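Local coordinates for acyl-ACP thioesterase (Bacteroides thetaiotaomicron, PDB 2ESS), which probably hydrolyses the thioester of fatty acyl-ACP to release free fatty acids, at residues A[28-31]-A[32-36]; A[184-187]-A[188-191]. One frame throughout, in Å; residues are numbered along the deposited sequence.

Contact 1 of 2, residues A[28-31]-A[32-36]; sequences MGVL and GNHLL
V30 and H34 sit one turn apart on the same helix, their side chains running alongside each other. The touch is made by one methyl: V30 CG1 stands 3.6 Å from H34 NE2 and nearly as close to CD2 of that ring. With CG1 anti to the backbone N (chi1 168°), this branch is the one carried along the helix to H34. The imidazole also slants against the backbone, its CD2 3.4 Å from V30 O. That oxygen accepts the main-chain bond from H34 N at 3.0 Å. On another side of the helix L31 and L35 meet more loosely, methyl to methyl, with CD1 of L31 4.1 Å from CD2 of L35. L35 CG comes closer to the main chain, 3.2 Å from L31 O.

Four successive i to i+4 bonds run beneath these side chains. G32 N to M28 O is the shortest, at 2.8 Å, and nearly straight at the hydrogen (173°). L35 N reaches L31 O at 2.9 Å.

Farther out, the ring of F13 meets that of H34, while H19 packs on V30. Replacing the histidine by alanine would probably deprive V30 CG1 of its ring contact and leave the F13 ring without its aromatic partner. T27 OG1 bonds to V30 N at the start of the helix, consistent with an N-cap. The N33 amide turns to the second subunit, where ND2 bonds to E16 OE1 of that chain.

The helix is the long central one of the N-terminal hotdog domain. M28 and L31 pack on I67 of strand 58-69. The chemistry is therefore divided: main-chain bonds satisfy the polar backbone, apolar side chains such as M28 and L31 meet the sheet, and the N33 amide serves the dimer interface.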
loop_
_atom_site.group_PDB
_atom_site.type_symbol
_atom_site.label_atom_id
_atom_site.label_comp_id
_atom_site.label_asym_id
_atom_site.label_seq_id
_atom_site.Cartn_x
_atom_site.Cartn_y
_atom_site.Cartn_z
HETATM N N MSE A 28 8.489 -6.315 -0.348
HETATM C CA MSE A 28 9.067 -6.150 0.983
HETATM C C MSE A 28 8.332 -5.118 1.812
HETATM O O MSE A 28 8.171 -5.310 3.040
HETATM C CB MSE A 28 10.541 -5.726 0.907
HETATM C CG MSE A 28 11.315 -5.860 2.230
HETATM SE SE MSE A 28 11.456 -7.765 2.769
HETATM C CE MSE A 28 12.287 -8.451 1.200
ATOM N N GLY A 29 7.972 -4.002 1.175
ATOM C CA GLY A 29 7.233 -2.920 1.803
ATOM C C GLY A 29 5.902 -3.426 2.345
ATOM O O GLY A 29 5.549 -3.145 3.490
ATOM N N VAL A 30 5.191 -4.218 1.547
ATOM C CA VAL A 30 3.879 -4.756 1.983
ATOM C C VAL A 30 4.044 -5.765 3.089
ATOM O O VAL A 30 3.231 -5.774 4.026
ATOM C CB VAL A 30 3.070 -5.361 0.799
ATOM C CG1 VAL A 30 1.869 -6.154 1.313
ATOM C CG2 VAL A 30 2.644 -4.224 -0.140
ATOM N N LEU A 31 5.079 -6.598 3.004
ATOM C CA LEU A 31 5.382 -7.550 4.084
ATOM C C LEU A 31 5.682 -6.816 5.387
ATOM O O LEU A 31 5.152 -7.180 6.413
ATOM C CB LEU A 31 6.555 -8.453 3.760
ATOM C CG LEU A 31 6.946 -9.479 4.826
ATOM C CD1 LEU A 31 5.764 -10.389 5.247
ATOM C CD2 LEU A 31 8.135 -10.299 4.316
ATOM N N GLY A 32 6.567 -5.824 5.335
ATOM C CA GLY A 32 6.826 -4.931 6.487
ATOM C C GLY A 32 5.538 -4.352 7.073
ATOM O O GLY A 32 5.331 -4.415 8.279
ATOM N N ASN A 33 4.663 -3.843 6.212
ATOM C CA ASN A 33 3.329 -3.338 6.615
ATOM C C ASN A 33 2.554 -4.402 7.411
ATOM O O ASN A 33 2.068 -4.122 8.532
ATOM C CB ASN A 33 2.498 -2.850 5.414
ATOM C CG ASN A 33 1.135 -2.218 5.848
ATOM O OD1 ASN A 33 1.112 -1.288 6.618
ATOM N ND2 ASN A 33 0.037 -2.780 5.396
ATOM N N HIS A 34 2.476 -5.622 6.878
ATOM C CA HIS A 34 1.790 -6.711 7.586
ATOM C C HIS A 34 2.431 -7.021 8.960
ATOM O O HIS A 34 1.724 -7.201 9.963
ATOM C CB HIS A 34 1.741 -7.969 6.721
ATOM C CG HIS A 34 0.801 -7.848 5.550
ATOM N ND1 HIS A 34 -0.459 -7.315 5.666
ATOM C CD2 HIS A 34 0.929 -8.225 4.259
ATOM C CE1 HIS A 34 -1.068 -7.358 4.495
ATOM N NE2 HIS A 34 -0.251 -7.914 3.624
ATOM N N LEU A 35 3.751 -7.138 8.993
ATOM C CA LEU A 35 4.474 -7.424 10.259
ATOM C C LEU A 35 4.156 -6.365 11.300
ATOM O O LEU A 35 3.765 -6.694 12.406
ATOM C CB LEU A 35 5.986 -7.549 10.030
ATOM C CG LEU A 35 6.452 -8.607 9.012
ATOM C CD1 LEU A 35 7.991 -8.547 8.867
ATOM C CD2 LEU A 35 5.957 -10.047 9.327
ATOM N N LEU A 36 4.294 -5.080 10.954
ATOM C CA LEU A 36 4.066 -4.001 11.909
ATOM C C LEU A 36 2.610 -3.908 12.360
ATOM O O LEU A 36 2.335 -3.707 13.533
ATOM C CB LEU A 36 4.581 -2.671 11.334
ATOM C CG LEU A 36 6.085 -2.677 11.007
ATOM C CD1 LEU A 36 6.587 -1.277 10.508
ATOM C CD2 LEU A 36 6.899 -3.149 12.229
#

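Contact 2 of 2, residues A[184-187]-A[188-191]; sequences HILD and LFPI
I185 O is gripped by L188 N at 3.0 Å, the shorter of the two hydrogen bonds between 184-187 and 188-191. The bond is bent somewhat at the hydrogen (158°). The donor sits well above the carbonyl plane, 56° out of it. This is an i to i+3 bond, near the end of helix 178-186.

Carbon from two side chains crowds the same oxygen. L188 folds back over it, with CB at 3.2 Å and CG at 3.3 Å from I185 O. Its CG lies anti to its own carbonyl carbon, beside the backbone N (chi1 -65°), which lays the branch against I185 O. The ring of F189 comes obliquely, with CE2 3.4 Å from I185 O. The same ring presents its edge to L186 O, near the ring plane, through CD2 at 3.6 Å. CE2 also meets a methyl, 4.2 Å from L186 CD2.

L186 to F189 form a type I beta turn. It is closed by a weak bond from F189 N to L186 O, long at 3.4 Å but straight. L186 O has a further partner in Y194 OH, from the next helix. The chain then extends through F189 to P190, the N-cap residue of that helix.

The polar side chains find partners elsewhere: H184 NE2 bonds to D169 OD1, and D187 OD2 to S168 OG of the second subunit.

The turn joins helix 178-186 to helix 191-196 in the C-terminal hotdog domain. I185 and L186 pack on strand 199-206, L188 on A161 and F218. F189 lies against V245 of strand 238-247, its ring meeting F228 and F247 edge-to-face.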
loop_
_atom_site.group_PDB
_atom_site.type_symbol
_atom_site.label_atom_id
_atom_site.label_comp_id
_atom_site.label_asym_id
_atom_site.label_seq_id
_atom_site.Cartn_x
_atom_site.Cartn_y
_atom_site.Cartn_z
ATOM N N HIS A 184 11.305 3.291 -1.073
ATOM C CA HIS A 184 12.288 4.151 -1.751
ATOM C C HIS A 184 13.689 3.500 -1.840
ATOM O O HIS A 184 14.372 3.650 -2.818
ATOM C CB HIS A 184 12.346 5.533 -1.097
ATOM C CG HIS A 184 11.057 6.293 -1.203
ATOM N ND1 HIS A 184 10.422 6.517 -2.408
ATOM C CD2 HIS A 184 10.274 6.861 -0.254
ATOM C CE1 HIS A 184 9.301 7.187 -2.193
ATOM N NE2 HIS A 184 9.193 7.412 -0.895
ATOM N N ILE A 185 14.098 2.769 -0.809
ATOM C CA ILE A 185 15.401 2.119 -0.809
ATOM C C ILE A 185 15.444 1.035 -1.885
ATOM O O ILE A 185 16.406 0.947 -2.681
ATOM C CB ILE A 185 15.737 1.557 0.613
ATOM C CG1 ILE A 185 16.010 2.719 1.577
ATOM C CG2 ILE A 185 16.952 0.623 0.582
ATOM C CD1 ILE A 185 15.941 2.324 2.995
ATOM N N LEU A 186 14.388 0.229 -1.916
ATOM C CA LEU A 186 14.300 -0.873 -2.883
ATOM C C LEU A 186 14.193 -0.367 -4.300
ATOM O O LEU A 186 14.657 -1.045 -5.199
ATOM C CB LEU A 186 13.193 -1.860 -2.541
ATOM C CG LEU A 186 13.490 -2.581 -1.192
ATOM C CD1 LEU A 186 12.468 -3.657 -0.910
ATOM C CD2 LEU A 186 14.923 -3.174 -1.141
ATOM N N ASP A 187 13.719 0.869 -4.502
ATOM C CA ASP A 187 13.758 1.488 -5.860
ATOM C C ASP A 187 15.139 1.898 -6.344
ATOM O O ASP A 187 15.273 2.238 -7.488
ATOM C CB ASP A 187 12.816 2.700 -5.979
ATOM C CG ASP A 187 11.311 2.297 -5.987
ATOM O OD1 ASP A 187 11.010 1.158 -6.397
ATOM O OD2 ASP A 187 10.437 3.118 -5.598
ATOM N N LEU A 188 16.163 1.865 -5.494
ATOM C CA LEU A 188 17.523 2.161 -5.927
ATOM C C LEU A 188 18.120 1.065 -6.809
ATOM O O LEU A 188 19.041 1.342 -7.558
ATOM C CB LEU A 188 18.449 2.351 -4.711
ATOM C CG LEU A 188 18.130 3.547 -3.817
ATOM C CD1 LEU A 188 18.838 3.394 -2.491
ATOM C CD2 LEU A 188 18.486 4.890 -4.542
ATOM N N PHE A 189 17.621 -0.178 -6.735
ATOM C CA PHE A 189 18.352 -1.291 -7.353
ATOM C C PHE A 189 17.897 -1.575 -8.766
ATOM O O PHE A 189 16.719 -1.475 -9.049
ATOM C CB PHE A 189 18.262 -2.542 -6.504
ATOM C CG PHE A 189 18.815 -2.336 -5.150
ATOM C CD1 PHE A 189 20.183 -2.363 -4.949
ATOM C CD2 PHE A 189 17.988 -2.001 -4.106
ATOM C CE1 PHE A 189 20.701 -2.127 -3.722
ATOM C CE2 PHE A 189 18.499 -1.747 -2.862
ATOM C CZ PHE A 189 19.852 -1.813 -2.665
ATOM N N PRO A 190 18.848 -1.945 -9.650
ATOM C CA PRO A 190 18.539 -2.164 -11.044
ATOM C C PRO A 190 17.598 -3.330 -11.217
ATOM O O PRO A 190 17.660 -4.313 -10.466
ATOM C CB PRO A 190 19.897 -2.451 -11.702
ATOM C CG PRO A 190 20.848 -2.661 -10.634
ATOM C CD PRO A 190 20.271 -2.139 -9.346
ATOM N N ILE A 191 16.737 -3.202 -12.205
ATOM C CA ILE A 191 15.717 -4.181 -12.446
ATOM C C ILE A 191 16.326 -5.568 -12.785
ATOM O O ILE A 191 15.729 -6.594 -12.433
ATOM C CB ILE A 191 14.709 -3.662 -13.525
ATOM C CG1 ILE A 191 13.271 -4.031 -13.144
ATOM C CG2 ILE A 191 15.062 -4.161 -14.912
ATOM C CD1 ILE A 191 12.655 -3.177 -11.991
#

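How the contacts relate
Contact 1 is core: its centre lies about 7 Å from the centre of the chain, against about 17 Å for the centre of the partly buried contact 2. They lie in different hotdog domains, contact 1 wholly within a helix and contact 2 at the end of one and in the loop after it. Contact 1 keeps regular i to i+4 bonds. In contact 2 the pattern shifts to i to i+3 bonds, one of them weak. The two helices meet directly, M28 CB lying 3.4 Å from L186 CD1, and both residues also pack on I199 and F202 of strand 199-206. Both contacts reach the second subunit, contact 1 through an amide and contact 2 through a carboxylate.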